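Local atomic coordinates of GCN5-related N-acetyltransferase (Brucella abortus, PDB entry 7N1L), a protein that probably transfers an acyl group, most likely acetyl from acetyl-CoA, to an amine acceptor, as members of the GNAT acetyltransferase family do. Residues A[38-46]-A[61-69]; A[68-77]-A[87-95]. All coordinates share one frame; numbering follows the deposited sequence.

Interaction 1: residues A[38-46]-A[61-69]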
ATOM      1  N   ALA A  38      -8.844  21.057  -1.166  1.00 30.30           N
ATOM      2  CA  ALA A  38      -7.957  20.839  -0.022  1.00 34.42           C
ATOM      3  C   ALA A  38      -8.483  21.527   1.223  1.00 35.08           C
ATOM      4  O   ALA A  38      -8.461  20.949   2.315  1.00 30.99           O
ATOM      5  CB  ALA A  38      -6.538  21.329  -0.337  1.00 32.88           C
ATOM      6  N   HIS A  39      -8.962  22.768   1.075  1.00 35.66           N
ATOM      7  CA  HIS A  39      -9.441  23.526   2.226  1.00 34.36           C
ATOM      8  C   HIS A  39     -10.673  22.882   2.853  1.00 34.70           C
ATOM      9  O   HIS A  39     -10.814  22.867   4.082  1.00 36.57           O
ATOM     10  CB  HIS A  39      -9.720  24.966   1.839  1.00 32.58           C
ATOM     11  CG  HIS A  39     -10.071  25.827   3.008  1.00 37.80           C
ATOM     12  ND1 HIS A  39      -9.179  26.087   4.027  1.00 41.70           N
ATOM     13  CD2 HIS A  39     -11.189  26.531   3.300  1.00 35.05           C
ATOM     14  CE1 HIS A  39      -9.744  26.880   4.918  1.00 35.66           C
ATOM     15  NE2 HIS A  39     -10.959  27.175   4.493  1.00 38.07           N
ATOM     16  N   GLU A  40     -11.594  22.387   2.024  1.00 33.27           N
ATOM     17  CA  GLU A  40     -12.767  21.701   2.543  1.00 33.69           C
ATOM     18  C   GLU A  40     -12.385  20.358   3.158  1.00 32.95           C
ATOM     19  O   GLU A  40     -12.944  19.948   4.182  1.00 36.00           O
ATOM     20  CB  GLU A  40     -13.773  21.508   1.408  1.00 35.90           C
ATOM     21  CG  GLU A  40     -15.109  22.197   1.642  1.00 43.77           C
ATOM     22  CD  GLU A  40     -16.165  21.770   0.649  1.00 42.49           C
ATOM     23  OE1 GLU A  40     -15.900  21.816  -0.567  1.00 44.34           O
ATOM     24  OE2 GLU A  40     -17.261  21.380   1.093  1.00 48.79           O
ATOM     25  N   PHE A  41     -11.401  19.686   2.565  1.00 31.13           N
ATOM     26  CA  PHE A  41     -10.935  18.393   3.050  1.00 32.24           C
ATOM     27  C   PHE A  41     -10.165  18.545   4.357  1.00 32.11           C
ATOM     28  O   PHE A  41     -10.240  17.663   5.225  1.00 31.67           O
ATOM     29  CB  PHE A  41     -10.087  17.751   1.944  1.00 30.72           C
ATOM     30  CG  PHE A  41      -9.467  16.425   2.283  1.00 27.98           C
ATOM     31  CD1 PHE A  41     -10.179  15.432   2.918  1.00 28.75           C
ATOM     32  CD2 PHE A  41      -8.187  16.136   1.838  1.00 29.37           C
ATOM     33  CE1 PHE A  41      -9.598  14.206   3.188  1.00 28.19           C
ATOM     34  CE2 PHE A  41      -7.589  14.907   2.099  1.00 29.95           C
ATOM     35  CZ  PHE A  41      -8.313  13.928   2.768  1.00 27.00           C
ATOM     36  N   ALA A  42      -9.490  19.681   4.537  1.00 28.95           N
ATOM     37  CA  ALA A  42      -8.550  19.858   5.646  1.00 30.75           C
ATOM     38  C   ALA A  42      -9.133  19.547   7.019  1.00 32.48           C
ATOM     39  O   ALA A  42      -8.484  18.797   7.766  1.00 32.07           O
ATOM     40  CB  ALA A  42      -7.976  21.284   5.613  1.00 29.75           C
ATOM     41  N   PRO A  43     -10.287  20.103   7.443  1.00 30.49           N
ATOM     42  CA  PRO A  43     -10.776  19.783   8.796  1.00 30.78           C
ATOM     43  C   PRO A  43     -11.243  18.352   8.944  1.00 32.52           C
ATOM     44  O   PRO A  43     -11.067  17.757  10.016  1.00 33.05           O
ATOM     45  CB  PRO A  43     -11.924  20.789   9.023  1.00 33.67           C
ATOM     46  CG  PRO A  43     -12.384  21.169   7.655  1.00 34.69           C
ATOM     47  CD  PRO A  43     -11.123  21.126   6.789  1.00 30.91           C
ATOM     48  N   LEU A  44     -11.809  17.773   7.884  1.00 31.20           N
ATOM     49  CA  LEU A  44     -12.235  16.384   7.938  1.00 30.66           C
ATOM     50  C   LEU A  44     -11.041  15.471   8.164  1.00 34.37           C
ATOM     51  O   LEU A  44     -11.095  14.537   8.984  1.00 30.85           O
ATOM     52  CB  LEU A  44     -12.960  16.031   6.642  1.00 31.58           C
ATOM     53  CG  LEU A  44     -14.102  15.036   6.740  1.00 37.37           C
ATOM     54  CD1 LEU A  44     -15.171  15.551   7.738  1.00 35.72           C
ATOM     55  CD2 LEU A  44     -14.708  14.825   5.362  1.00 36.60           C
ATOM     56  N   LEU A  45      -9.950  15.735   7.443  1.00 29.20           N
ATOM     57  CA  LEU A  45      -8.717  14.995   7.653  1.00 31.08           C
ATOM     58  C   LEU A  45      -8.157  15.277   9.038  1.00 33.73           C
ATOM     59  O   LEU A  45      -7.629  14.375   9.698  1.00 34.02           O
ATOM     60  CB  LEU A  45      -7.705  15.360   6.557  1.00 28.94           C
ATOM     61  CG  LEU A  45      -6.323  14.676   6.569  1.00 32.70           C
ATOM     62  CD1 LEU A  45      -6.434  13.173   6.335  1.00 30.79           C
ATOM     63  CD2 LEU A  45      -5.365  15.304   5.544  1.00 28.49           C
ATOM     64  N   ALA A  46      -8.276  16.521   9.515  1.00 32.15           N
ATOM     65  CA  ALA A  46      -7.747  16.817  10.843  1.00 33.06           C
ATOM     66  C   ALA A  46      -8.494  16.044  11.930  1.00 37.47           C
ATOM     67  O   ALA A  46      -7.886  15.615  12.913  1.00 41.59           O
ATOM     68  CB  ALA A  46      -7.782  18.312  11.112  1.00 30.55           C
ATOM     69  N   ASP A  61      -3.763  22.648   9.230  1.00 45.21           N
ATOM     70  CA  ASP A  61      -4.603  21.599   8.653  1.00 42.35           C
ATOM     71  C   ASP A  61      -4.491  21.576   7.141  1.00 39.37           C
ATOM     72  O   ASP A  61      -4.490  20.496   6.524  1.00 34.64           O
ATOM     73  CB  ASP A  61      -6.059  21.790   9.048  1.00 41.26           C
ATOM     74  CG  ASP A  61      -6.276  21.626  10.509  1.00 41.23           C
ATOM     75  OD1 ASP A  61      -5.291  21.285  11.206  1.00 48.37           O
ATOM     76  OD2 ASP A  61      -7.418  21.839  10.955  1.00 37.26           O
ATOM     77  N   ASP A  62      -4.389  22.758   6.524  1.00 40.75           N
ATOM     78  CA  ASP A  62      -4.414  22.794   5.073  1.00 36.83           C
ATOM     79  C   ASP A  62      -3.195  22.125   4.481  1.00 34.22           C
ATOM     80  O   ASP A  62      -3.307  21.538   3.403  1.00 33.41           O
ATOM     81  CB  ASP A  62      -4.562  24.237   4.589  1.00 37.76           C
ATOM     82  CG  ASP A  62      -6.007  24.734   4.713  1.00 40.33           C
ATOM     83  OD1 ASP A  62      -6.878  24.212   3.994  1.00 38.21           O
ATOM     84  OD2 ASP A  62      -6.279  25.615   5.551  1.00 40.66           O
ATOM     85  N   PHE A  63      -2.088  22.060   5.226  1.00 37.11           N
ATOM     86  CA  PHE A  63      -0.869  21.515   4.643  1.00 37.69           C
ATOM     87  C   PHE A  63      -1.027  20.033   4.375  1.00 35.08           C
ATOM     88  O   PHE A  63      -0.607  19.545   3.325  1.00 32.05           O
ATOM     89  CB  PHE A  63       0.327  21.731   5.574  1.00 41.62           C
ATOM     90  CG  PHE A  63       1.535  20.906   5.196  1.00 42.06           C
ATOM     91  CD1 PHE A  63       1.692  19.612   5.679  1.00 42.07           C
ATOM     92  CD2 PHE A  63       2.497  21.414   4.336  1.00 43.79           C
ATOM     93  CE1 PHE A  63       2.773  18.844   5.313  1.00 43.73           C
ATOM     94  CE2 PHE A  63       3.604  20.651   3.971  1.00 45.13           C
ATOM     95  CZ  PHE A  63       3.743  19.367   4.458  1.00 44.32           C
ATOM     96  N   TYR A  64      -1.663  19.311   5.305  1.00 34.97           N
ATOM     97  CA  TYR A  64      -1.836  17.875   5.144  1.00 33.82           C
ATOM     98  C   TYR A  64      -2.803  17.577   4.013  1.00 32.74           C
ATOM     99  O   TYR A  64      -2.649  16.568   3.307  1.00 28.48           O
ATOM    100  CB  TYR A  64      -2.336  17.242   6.453  1.00 33.41           C
ATOM    101  CG  TYR A  64      -1.408  17.473   7.612  1.00 35.61           C
ATOM    102  CD1 TYR A  64      -0.237  16.726   7.751  1.00 41.42           C
ATOM    103  CD2 TYR A  64      -1.679  18.458   8.557  1.00 41.39           C
ATOM    104  CE1 TYR A  64       0.632  16.943   8.801  1.00 41.63           C
ATOM    105  CE2 TYR A  64      -0.820  18.685   9.610  1.00 46.95           C
ATOM    106  CZ  TYR A  64       0.335  17.924   9.730  1.00 48.47           C
ATOM    107  OH  TYR A  64       1.197  18.153  10.779  1.00 56.45           O
ATOM    108  N   ALA A  65      -3.838  18.416   3.858  1.00 28.71           N
ATOM    109  CA  ALA A  65      -4.788  18.191   2.779  1.00 30.74           C
ATOM    110  C   ALA A  65      -4.144  18.468   1.432  1.00 30.28           C
ATOM    111  O   ALA A  65      -4.230  17.639   0.519  1.00 29.22           O
ATOM    112  CB  ALA A  65      -6.045  19.051   2.970  1.00 29.10           C
ATOM    113  N   GLU A  66      -3.419  19.590   1.322  1.00 30.40           N
ATOM    114  CA  GLU A  66      -2.735  19.929   0.072  1.00 29.51           C
ATOM    115  C   GLU A  66      -1.640  18.919  -0.262  1.00 32.75           C
ATOM    116  O   GLU A  66      -1.477  18.533  -1.424  1.00 33.96           O
ATOM    117  CB  GLU A  66      -2.142  21.340   0.161  1.00 29.02           C
ATOM    118  CG  GLU A  66      -3.209  22.440   0.346  1.00 36.28           C
ATOM    119  CD  GLU A  66      -2.667  23.852   0.400  1.00 39.79           C
ATOM    120  OE1 GLU A  66      -1.445  24.059   0.195  1.00 42.89           O
ATOM    121  OE2 GLU A  66      -3.473  24.763   0.706  1.00 43.26           O
ATOM    122  N   HIS A  67      -0.893  18.468   0.748  1.00 32.68           N
ATOM    123  CA  HIS A  67       0.196  17.522   0.511  1.00 31.57           C
ATOM    124  C   HIS A  67      -0.316  16.231  -0.115  1.00 31.49           C
ATOM    125  O   HIS A  67       0.243  15.746  -1.107  1.00 30.68           O
ATOM    126  CB  HIS A  67       0.937  17.254   1.820  1.00 31.34           C
ATOM    127  CG  HIS A  67       2.274  16.620   1.627  1.00 35.23           C
ATOM    128  ND1 HIS A  67       3.331  17.279   1.034  1.00 35.16           N
ATOM    129  CD2 HIS A  67       2.726  15.381   1.936  1.00 32.21           C
ATOM    130  CE1 HIS A  67       4.379  16.473   0.989  1.00 36.07           C
ATOM    131  NE2 HIS A  67       4.036  15.316   1.527  1.00 37.67           N
ATOM    132  N   LEU A  68      -1.391  15.674   0.440  1.00 26.80           N
ATOM    133  CA  LEU A  68      -1.948  14.429  -0.072  1.00 27.99           C
ATOM    134  C   LEU A  68      -2.569  14.631  -1.445  1.00 26.69           C
ATOM    135  O   LEU A  68      -2.466  13.771  -2.324  1.00 25.47           O
ATOM    136  CB  LEU A  68      -3.018  13.885   0.888  1.00 25.97           C
ATOM    137  CG  LEU A  68      -3.676  12.596   0.391  1.00 26.30           C
ATOM    138  CD1 LEU A  68      -2.636  11.427   0.415  1.00 26.95           C
ATOM    139  CD2 LEU A  68      -4.881  12.249   1.193  1.00 31.28           C
ATOM    140  N   LEU A  69      -3.282  15.731  -1.621  1.00 27.54           N
ATOM    141  CA  LEU A  69      -3.956  15.960  -2.884  1.00 28.67           C
ATOM    142  C   LEU A  69      -2.993  16.316  -4.009  1.00 27.61           C
ATOM    143  O   LEU A  69      -3.432  16.375  -5.161  1.00 26.75           O
ATOM    144  CB  LEU A  69      -5.000  17.065  -2.706  1.00 27.88           C
ATOM    145  CG  LEU A  69      -6.165  16.611  -1.836  1.00 27.89           C
ATOM    146  CD1 LEU A  69      -7.065  17.776  -1.482  1.00 27.95           C
ATOM    147  CD2 LEU A  69      -6.953  15.518  -2.576  1.00 27.29           C
TER
HETATM  148  O   HOH W   1      -5.746  18.281   7.550  1.00 29.77           O
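Ala65 sets its methyl group between Ala38 and Ala42 at the centre of a helix-helix crossing, where the first two helices of the GNAT fold, 38-52 and 61-69, pack against each other. The axes of the two segments come within 7.8 Å, with 112° between their N-to-C directions, a closeness that the three alanines permit: Ala65 CB lies 4.0 Å from both Ala38 CB and Ala42 CB and also abuts the carbonyl O of Ala38. On the side toward the sheet, Phe41 has its CG anti to the backbone N (chi1 178°), which directs the ring toward helix 61-69, against Ala65, Leu68 and Leu69. Leu68 CD2 meets the edge of that ring at CE2, and Leu69 CD1 touches CD2 of the same ring obliquely while also reaching Ala38 CA at 3.5 Å. Leu45 crosses Tyr64 at about a right angle, its CD2 branch against Tyr64 CB; the end of the tyrosine leads away from helix 38-52, and Tyr64 also packs on Thr99 of the second subunit. Farther out, water 1 bridges the helices, donating to Ala42 O (2.8 Å) and Asp61 O (2.7 Å), while the Ala46 methyl rests on the Asp61 carboxylate. At the outer edge, the imidazole of His39 and the carboxylate of Asp62 are nearly coplanar, 17° apart. His39 ND1 donates to the syn side of Asp62 OD1 at 3.0 Å and makes a second, weak bond to Asp62 OD2 at 3.3 Å.

Interaction 2: residues A[68-77]-A[87-95]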
ATOM      1  N   LEU A  68      -1.391  15.674   0.440  1.00 26.80           N
ATOM      2  CA  LEU A  68      -1.948  14.429  -0.072  1.00 27.99           C
ATOM      3  C   LEU A  68      -2.569  14.631  -1.445  1.00 26.69           C
ATOM      4  O   LEU A  68      -2.466  13.771  -2.324  1.00 25.47           O
ATOM      5  CB  LEU A  68      -3.018  13.885   0.888  1.00 25.97           C
ATOM      6  CG  LEU A  68      -3.676  12.596   0.391  1.00 26.30           C
ATOM      7  CD1 LEU A  68      -2.636  11.427   0.415  1.00 26.95           C
ATOM      8  CD2 LEU A  68      -4.881  12.249   1.193  1.00 31.28           C
ATOM      9  N   LEU A  69      -3.282  15.731  -1.621  1.00 27.54           N
ATOM     10  CA  LEU A  69      -3.956  15.960  -2.884  1.00 28.67           C
ATOM     11  C   LEU A  69      -2.993  16.316  -4.009  1.00 27.61           C
ATOM     12  O   LEU A  69      -3.432  16.375  -5.161  1.00 26.75           O
ATOM     13  CB  LEU A  69      -5.000  17.065  -2.706  1.00 27.88           C
ATOM     14  CG  LEU A  69      -6.165  16.611  -1.836  1.00 27.89           C
ATOM     15  CD1 LEU A  69      -7.065  17.776  -1.482  1.00 27.95           C
ATOM     16  CD2 LEU A  69      -6.953  15.518  -2.576  1.00 27.29           C
ATOM     17  N   GLN A  70      -1.709  16.548  -3.722  1.00 26.75           N
ATOM     18  CA  GLN A  70      -0.717  16.748  -4.777  1.00 30.28           C
ATOM     19  C   GLN A  70       0.161  15.521  -5.018  1.00 30.60           C
ATOM     20  O   GLN A  70       1.135  15.604  -5.782  1.00 28.97           O
ATOM     21  CB  GLN A  70       0.161  17.952  -4.449  1.00 26.59           C
ATOM     22  CG  GLN A  70      -0.552  19.257  -4.727  1.00 28.48           C
ATOM     23  CD  GLN A  70       0.244  20.428  -4.261  1.00 32.96           C
ATOM     24  OE1 GLN A  70       1.063  20.976  -5.003  1.00 36.10           O
ATOM     25  NE2 GLN A  70       0.046  20.808  -3.005  1.00 36.68           N
ATOM     26  N   ASP A  71      -0.124  14.403  -4.352  1.00 28.96           N
ATOM     27  CA  ASP A  71       0.560  13.139  -4.634  1.00 28.64           C
ATOM     28  C   ASP A  71      -0.268  12.346  -5.642  1.00 29.42           C
ATOM     29  O   ASP A  71      -1.311  11.779  -5.282  1.00 27.79           O
ATOM     30  CB  ASP A  71       0.758  12.363  -3.339  1.00 29.31           C
ATOM     31  CG  ASP A  71       1.672  11.147  -3.496  1.00 29.74           C
ATOM     32  OD1 ASP A  71       1.617  10.439  -4.529  1.00 26.91           O
ATOM     33  OD2 ASP A  71       2.423  10.900  -2.545  1.00 25.20           O
ATOM     34  N   ARG A  72       0.262  12.174  -6.853  1.00 28.61           N
ATOM     35  CA  ARG A  72      -0.481  11.520  -7.931  1.00 30.39           C
ATOM     36  C   ARG A  72      -0.629  10.014  -7.718  1.00 32.02           C
ATOM     37  O   ARG A  72      -1.396   9.368  -8.453  1.00 32.01           O
ATOM     38  CB  ARG A  72       0.213  11.776  -9.275  1.00 34.69           C
ATOM     39  CG  ARG A  72       0.139  13.220  -9.795  1.00 33.08           C
ATOM     40  CD  ARG A  72      -1.160  13.487 -10.486  1.00 30.76           C
ATOM     41  NE  ARG A  72      -1.510  12.423 -11.419  1.00 32.70           N
ATOM     42  CZ  ARG A  72      -2.760  12.135 -11.767  1.00 36.02           C
ATOM     43  NH1 ARG A  72      -3.789  12.833 -11.308  1.00 32.69           N
ATOM     44  NH2 ARG A  72      -2.989  11.116 -12.592  1.00 36.71           N
ATOM     45  N   ALA A  73       0.048   9.450  -6.709  1.00 27.95           N
ATOM     46  CA  ALA A  73      -0.130   8.040  -6.382  1.00 31.68           C
ATOM     47  C   ALA A  73      -1.369   7.814  -5.519  1.00 29.10           C
ATOM     48  O   ALA A  73      -1.869   6.690  -5.456  1.00 28.66           O
ATOM     49  CB  ALA A  73       1.090   7.492  -5.648  1.00 28.16           C
ATOM     50  N   ALA A  74      -1.784   8.820  -4.757  1.00 28.43           N
ATOM     51  CA  ALA A  74      -2.949   8.767  -3.886  1.00 27.83           C
ATOM     52  C   ALA A  74      -4.175   9.353  -4.572  1.00 28.25           C
ATOM     53  O   ALA A  74      -4.073  10.243  -5.424  1.00 30.69           O
ATOM     54  CB  ALA A  74      -2.692   9.520  -2.582  1.00 28.77           C
ATOM     55  N   GLU A  75      -5.338   8.833  -4.211  1.00 25.22           N
ATOM     56  CA  GLU A  75      -6.594   9.447  -4.610  1.00 27.94           C
ATOM     57  C   GLU A  75      -7.519   9.399  -3.400  1.00 29.29           C
ATOM     58  O   GLU A  75      -7.321   8.626  -2.460  1.00 29.14           O
ATOM     59  CB  GLU A  75      -7.233   8.743  -5.819  1.00 28.49           C
ATOM     60  CG  GLU A  75      -6.318   8.670  -7.059  1.00 25.22           C
ATOM     61  CD  GLU A  75      -6.913   7.827  -8.148  1.00 27.15           C
ATOM     62  OE1 GLU A  75      -7.951   8.224  -8.705  1.00 27.53           O
ATOM     63  OE2 GLU A  75      -6.363   6.729  -8.423  1.00 31.64           O
ATOM     64  N   ALA A  76      -8.507  10.271  -3.402  1.00 29.16           N
ATOM     65  CA  ALA A  76      -9.425  10.339  -2.288  1.00 28.11           C
ATOM     66  C   ALA A  76     -10.821  10.555  -2.858  1.00 31.12           C
ATOM     67  O   ALA A  76     -11.028  11.417  -3.722  1.00 28.90           O
ATOM     68  CB  ALA A  76      -9.015  11.445  -1.310  1.00 25.12           C
ATOM     69  N   LEU A  77     -11.753   9.738  -2.403  1.00 28.53           N
ATOM     70  CA  LEU A  77     -13.162   9.896  -2.720  1.00 30.49           C
ATOM     71  C   LEU A  77     -13.841  10.637  -1.577  1.00 29.67           C
ATOM     72  O   LEU A  77     -13.523  10.400  -0.414  1.00 32.28           O
ATOM     73  CB  LEU A  77     -13.755   8.512  -2.937  1.00 31.84           C
ATOM     74  CG  LEU A  77     -14.796   8.147  -3.956  1.00 34.67           C
ATOM     75  CD1 LEU A  77     -14.532   8.715  -5.305  1.00 28.95           C
ATOM     76  CD2 LEU A  77     -14.581   6.635  -4.035  1.00 29.92           C
ATOM     77  N   GLY A  87     -17.508  12.970   4.669  1.00 33.55           N
ATOM     78  CA  GLY A  87     -16.784  11.700   4.686  1.00 30.12           C
ATOM     79  C   GLY A  87     -15.685  11.654   3.634  1.00 30.18           C
ATOM     80  O   GLY A  87     -15.636  12.496   2.736  1.00 29.47           O
ATOM     81  N   PHE A  88     -14.749  10.709   3.790  1.00 29.27           N
ATOM     82  CA  PHE A  88     -13.747  10.492   2.746  1.00 28.58           C
ATOM     83  C   PHE A  88     -13.186   9.080   2.835  1.00 30.27           C
ATOM     84  O   PHE A  88     -13.297   8.410   3.867  1.00 28.67           O
ATOM     85  CB  PHE A  88     -12.599  11.511   2.794  1.00 26.65           C
ATOM     86  CG  PHE A  88     -11.670  11.363   3.973  1.00 27.11           C
ATOM     87  CD1 PHE A  88     -10.586  10.482   3.931  1.00 27.96           C
ATOM     88  CD2 PHE A  88     -11.836  12.143   5.104  1.00 26.68           C
ATOM     89  CE1 PHE A  88      -9.712  10.379   4.997  1.00 24.15           C
ATOM     90  CE2 PHE A  88     -10.965  12.046   6.171  1.00 28.22           C
ATOM     91  CZ  PHE A  88      -9.894  11.160   6.113  1.00 27.02           C
ATOM     92  N   VAL A  89     -12.596   8.630   1.725  1.00 28.76           N
ATOM     93  CA  VAL A  89     -11.769   7.428   1.725  1.00 28.65           C
ATOM     94  C   VAL A  89     -10.561   7.711   0.844  1.00 28.89           C
ATOM     95  O   VAL A  89     -10.708   8.240  -0.265  1.00 30.12           O
ATOM     96  CB  VAL A  89     -12.527   6.158   1.267  1.00 25.35           C
ATOM     97  CG1 VAL A  89     -13.072   6.293  -0.134  1.00 27.39           C
ATOM     98  CG2 VAL A  89     -11.616   4.946   1.355  1.00 28.18           C
ATOM     99  N   ILE A  90      -9.370   7.392   1.360  1.00 27.80           N
ATOM    100  CA  ILE A  90      -8.096   7.547   0.660  1.00 27.89           C
ATOM    101  C   ILE A  90      -7.669   6.187   0.129  1.00 29.37           C
ATOM    102  O   ILE A  90      -7.637   5.205   0.883  1.00 26.12           O
ATOM    103  CB  ILE A  90      -7.020   8.123   1.598  1.00 29.02           C
ATOM    104  CG1 ILE A  90      -7.429   9.512   2.105  1.00 27.96           C
ATOM    105  CG2 ILE A  90      -5.658   8.196   0.889  1.00 26.82           C
ATOM    106  CD1 ILE A  90      -6.557  10.021   3.268  1.00 24.70           C
ATOM    107  N   PHE A  91      -7.329   6.120  -1.162  1.00 29.69           N
ATOM    108  CA  PHE A  91      -6.983   4.844  -1.778  1.00 25.82           C
ATOM    109  C   PHE A  91      -5.838   4.997  -2.757  1.00 28.35           C
ATOM    110  O   PHE A  91      -5.619   6.069  -3.326  1.00 28.01           O
ATOM    111  CB  PHE A  91      -8.175   4.229  -2.507  1.00 27.32           C
ATOM    112  CG  PHE A  91      -8.643   5.001  -3.703  1.00 26.98           C
ATOM    113  CD1 PHE A  91      -9.493   6.096  -3.550  1.00 29.80           C
ATOM    114  CD2 PHE A  91      -8.314   4.596  -4.987  1.00 28.84           C
ATOM    115  CE1 PHE A  91      -9.968   6.794  -4.665  1.00 27.16           C
ATOM    116  CE2 PHE A  91      -8.779   5.289  -6.100  1.00 24.09           C
ATOM    117  CZ  PHE A  91      -9.605   6.384  -5.934  1.00 27.46           C
ATOM    118  N   TYR A  92      -5.156   3.873  -3.003  1.00 27.74           N
ATOM    119  CA  TYR A  92      -4.045   3.816  -3.933  1.00 25.47           C
ATOM    120  C   TYR A  92      -4.387   2.850  -5.052  1.00 26.73           C
ATOM    121  O   TYR A  92      -4.929   1.773  -4.807  1.00 30.61           O
ATOM    122  CB  TYR A  92      -2.750   3.395  -3.227  1.00 27.24           C
ATOM    123  CG  TYR A  92      -2.578   4.153  -1.941  1.00 26.90           C
ATOM    124  CD1 TYR A  92      -2.425   5.523  -1.950  1.00 28.91           C
ATOM    125  CD2 TYR A  92      -2.499   3.503  -0.737  1.00 28.11           C
ATOM    126  CE1 TYR A  92      -2.295   6.241  -0.793  1.00 27.68           C
ATOM    127  CE2 TYR A  92      -2.345   4.213   0.430  1.00 31.34           C
ATOM    128  CZ  TYR A  92      -2.252   5.593   0.393  1.00 29.51           C
ATOM    129  OH  TYR A  92      -2.080   6.335   1.553  1.00 32.48           O
ATOM    130  N   ASP A  93      -4.106   3.249  -6.278  1.00 25.33           N
ATOM    131  CA  ASP A  93      -4.241   2.380  -7.445  1.00 28.90           C
ATOM    132  C   ASP A  93      -2.833   1.831  -7.706  1.00 28.37           C
ATOM    133  O   ASP A  93      -1.981   2.526  -8.262  1.00 30.20           O
ATOM    134  CB  ASP A  93      -4.793   3.147  -8.645  1.00 23.18           C
ATOM    135  CG  ASP A  93      -5.049   2.247  -9.866  1.00 27.90           C
ATOM    136  OD1 ASP A  93      -4.501   1.126  -9.918  1.00 28.89           O
ATOM    137  OD2 ASP A  93      -5.742   2.673 -10.820  1.00 27.10           O
ATOM    138  N   LEU A  94      -2.586   0.614  -7.273  1.00 24.04           N
ATOM    139  CA  LEU A  94      -1.239   0.052  -7.217  1.00 27.73           C
ATOM    140  C   LEU A  94      -1.055  -1.106  -8.187  1.00 27.05           C
ATOM    141  O   LEU A  94      -2.007  -1.824  -8.497  1.00 28.43           O
ATOM    142  CB  LEU A  94      -0.891  -0.440  -5.810  1.00 24.53           C
ATOM    143  CG  LEU A  94      -0.789   0.621  -4.729  1.00 24.71           C
ATOM    144  CD1 LEU A  94      -0.557  -0.020  -3.383  1.00 25.07           C
ATOM    145  CD2 LEU A  94       0.328   1.608  -5.058  1.00 28.42           C
ATOM    146  N   PRO A  95       0.158  -1.322  -8.687  1.00 31.25           N
ATOM    147  CA  PRO A  95       0.393  -2.518  -9.497  1.00 31.71           C
ATOM    148  C   PRO A  95       0.258  -3.752  -8.627  1.00 29.53           C
ATOM    149  O   PRO A  95       0.500  -3.708  -7.422  1.00 31.88           O
ATOM    150  CB  PRO A  95       1.823  -2.328 -10.018  1.00 29.62           C
ATOM    151  CG  PRO A  95       2.475  -1.440  -9.020  1.00 29.60           C
ATOM    152  CD  PRO A  95       1.375  -0.493  -8.564  1.00 31.66           C
TER
HETATM  153  O   HOH W   2      -4.050   5.774  -6.938  1.00 28.15           O
HETATM  154  O   HOH W   3      -0.624   4.523  -7.291  1.00 29.18           O
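The antiparallel hairpin of strands 74-81 and 84-96, in the central sheet of the GNAT fold, pairs Glu75 with Phe91 and Leu77 with Val89 as hydrogen-bonded pairs. Phe91 N gives the straightest of the four backbone bonds, 2.8 Å to Glu75 O with 171° at the hydrogen. Between these two hydrogen-bonded pairs, Ala76 faces Ile90 in a non-hydrogen-bonded pair, with Ala76 CA 3.2 Å from Val89 O in a CA-H...O contact. Phe91, its CG between the backbone N and carbonyl carbon (chi1 66°), turns its ring across the neighbouring strand, and Glu75 CB lies over one face, 3.7 Å from the ring centroid, as a CH-pi contact. On the same side Leu77 CB runs alongside Val89 CG1. On the other, Leu68 CD2 meets Ile90 CD1 tip to tip, and Ala74 CB touches the Tyr92 ring edge at CE1. Next to the turn that leads into strand 74-81, water 2 donates to Ala73 O and Glu75 OE2 and accepts from Asp93 N. The neighbouring Glu75 and Asp93 carboxylates share a salt-bridge partner in Arg135, which probably offsets their like charges; Asp93 also pairs with Arg102. Strand 28-32 packs on Leu77 and Phe91, strand 101-111 continues the sheet beyond 84-96, and helix 38-52 lies against Phe88.

How the interactions relate
After strand 28-32 the chain forms helix 38-52, and interaction 1 closes the first loop when helix 61-69 folds back across it. Interaction 2 follows in series: the chain leaves that second helix, turns at 71-74 into strand 74-81, and returns as strand 84-96. The loops therefore neither nest nor cross, but their segments share Leu68 and Leu69, though of the two only Leu68 touches the partner segment in both contacts. The contacts also meet directly, with Phe41 CE1 3.6 Å from Phe88 CD2 and Leu44 CD2 3.4 Å from Gly87 N. Together they tie the helix pair to one surface of the central sheet, and both reach the second subunit.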